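Local coordinates for protein suppressor of RNA silencing p3 (Rice hoja blanca virus, PDB 3AJF) that suppresses RNA-mediated gene silencing, presumably by binding double-stranded RNA, and is represented here by its helical domain, at residues F39-M42 / I43-P46. Numbering follows the deposited sequence.
Sequences FLQM and IRKP
With the two ends of its side-chain amide Gln41 reaches Arg44, the last residue of helix 36-44, and Lys45, the first beyond it. Its NE2 donates to Lys45 O at 2.9 Å, a bond straight at the hydrogen (163°) that leaves in the amide's own plane, although it reaches the carbonyl well off the C=O direction. CG stands anti to the backbone N, and the bend at chi2 turns the amide so that NE2 reaches Lys45 O. Lys45 N in turn donates to Gln41 O (2.7 Å), so main chain and side chain of Gln41 grip both backbone polar atoms of the first residue to leave helical conformation, the side chain closing a second link beside the main-chain bond.

OE1 faces the other way and takes a weak bond from Arg44 NH2 at 3.1 Å, bent to 123° at the hydrogen. Amide and guanidinium planes are turned 81° apart. One face of the guanidinium has Gln41 CA 3.9 Å above its plane, displaced toward the rim, while NH1 comes within 3.7 Å of Leu40 CB.

Apolar contacts occupy another side of the turn. Selenomethionine Met42 bends at chi2 and chi3 and meets the Pro46 ring at about a right angle, Met42 SE to Pro46 CB 3.9 Å. Three residues earlier, Phe39 and Ile43 pack in the same i to i+4 spacing, Phe39 CE2 to Ile43 CG1 4.0 Å, obliquely.

Phe39 also makes edge-to-face contacts with Phe23 and Phe24 of helix 17-30. Met42 and Ile43 both touch Phe55 of helix 49-64, Pro46 rests on Leu52 of that same helix, and Ile43 O is hydrogen-bonded to Tyr84 OH of helix 74-85, so this short helix end packs among the three longer helices.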
loop_
_atom_site.group_PDB
_atom_site.type_symbol
_atom_site.label_atom_id
_atom_site.label_comp_id
_atom_site.label_asym_id
_atom_site.label_seq_id
_atom_site.Cartn_x
_atom_site.Cartn_y
_atom_site.Cartn_z
ATOM N N PHE A 39 -10.837 -6.749 -10.742
ATOM C CA PHE A 39 -11.000 -5.894 -9.556
ATOM C C PHE A 39 -11.655 -6.715 -8.439
ATOM O O PHE A 39 -11.157 -6.731 -7.300
ATOM C CB PHE A 39 -11.821 -4.632 -9.866
ATOM C CG PHE A 39 -11.907 -3.657 -8.711
ATOM C CD1 PHE A 39 -10.864 -2.756 -8.460
ATOM C CD2 PHE A 39 -13.034 -3.632 -7.875
ATOM C CE1 PHE A 39 -10.946 -1.847 -7.384
ATOM C CE2 PHE A 39 -13.118 -2.726 -6.801
ATOM C CZ PHE A 39 -12.076 -1.842 -6.551
ATOM N N LEU A 40 -12.766 -7.389 -8.756
ATOM C CA LEU A 40 -13.432 -8.240 -7.736
ATOM C C LEU A 40 -12.549 -9.398 -7.214
ATOM O O LEU A 40 -12.524 -9.679 -6.025
ATOM C CB LEU A 40 -14.794 -8.762 -8.210
ATOM C CG LEU A 40 -15.807 -7.659 -8.541
ATOM C CD1 LEU A 40 -17.054 -8.261 -9.209
ATOM C CD2 LEU A 40 -16.164 -6.830 -7.273
ATOM N N GLN A 41 -11.823 -10.059 -8.106
ATOM C CA GLN A 41 -10.882 -11.094 -7.673
ATOM C C GLN A 41 -9.838 -10.525 -6.699
ATOM O O GLN A 41 -9.501 -11.159 -5.707
ATOM C CB GLN A 41 -10.152 -11.719 -8.854
ATOM C CG GLN A 41 -9.075 -12.715 -8.395
ATOM C CD GLN A 41 -9.676 -13.899 -7.672
ATOM O OE1 GLN A 41 -10.549 -14.580 -8.213
ATOM N NE2 GLN A 41 -9.223 -14.152 -6.443
HETATM N N MSE A 42 -9.326 -9.332 -6.991
HETATM C CA MSE A 42 -8.336 -8.727 -6.121
HETATM C C MSE A 42 -8.955 -8.468 -4.743
HETATM O O MSE A 42 -8.305 -8.640 -3.705
HETATM C CB MSE A 42 -7.890 -7.410 -6.699
HETATM C CG MSE A 42 -6.638 -6.963 -6.174
HETATM SE SE MSE A 42 -5.245 -7.929 -7.071
HETATM C CE MSE A 42 -5.536 -7.432 -8.923
ATOM N N ILE A 43 -10.212 -8.039 -4.751
ATOM C CA ILE A 43 -10.904 -7.771 -3.500
ATOM C C ILE A 43 -11.030 -9.041 -2.647
ATOM O O ILE A 43 -10.875 -9.007 -1.394
ATOM C CB ILE A 43 -12.311 -7.119 -3.756
ATOM C CG1 ILE A 43 -12.146 -5.684 -4.287
ATOM C CG2 ILE A 43 -13.173 -7.095 -2.451
ATOM C CD1 ILE A 43 -11.604 -4.681 -3.292
ATOM N N ARG A 44 -11.353 -10.151 -3.327
ATOM C CA ARG A 44 -11.520 -11.437 -2.670
ATOM C C ARG A 44 -10.194 -12.038 -2.258
ATOM O O ARG A 44 -10.077 -12.552 -1.135
ATOM C CB ARG A 44 -12.253 -12.416 -3.586
ATOM C CG ARG A 44 -13.693 -12.039 -3.858
ATOM C CD ARG A 44 -14.488 -13.254 -4.381
ATOM N NE ARG A 44 -13.920 -13.785 -5.616
ATOM C CZ ARG A 44 -14.173 -13.314 -6.839
ATOM N NH1 ARG A 44 -14.984 -12.260 -7.023
ATOM N NH2 ARG A 44 -13.598 -13.895 -7.889
ATOM N N LYS A 45 -9.209 -12.004 -3.158
ATOM C CA LYS A 45 -7.904 -12.608 -2.879
ATOM C C LYS A 45 -6.933 -12.328 -3.985
ATOM O O LYS A 45 -7.007 -12.948 -5.046
ATOM C CB LYS A 45 -7.992 -14.136 -2.657
ATOM C CG LYS A 45 -6.716 -14.715 -1.993
ATOM C CD LYS A 45 -6.878 -16.208 -1.686
ATOM C CE LYS A 45 -5.649 -16.782 -0.979
ATOM N NZ LYS A 45 -5.642 -18.313 -1.082
ATOM N N PRO A 46 -6.044 -11.348 -3.770
ATOM C CA PRO A 46 -5.020 -11.039 -4.786
ATOM C C PRO A 46 -4.258 -12.309 -5.197
ATOM O O PRO A 46 -3.865 -13.101 -4.324
ATOM C CB PRO A 46 -4.102 -10.065 -4.040
ATOM C CG PRO A 46 -5.071 -9.351 -3.074
ATOM C CD PRO A 46 -5.969 -10.451 -2.604
#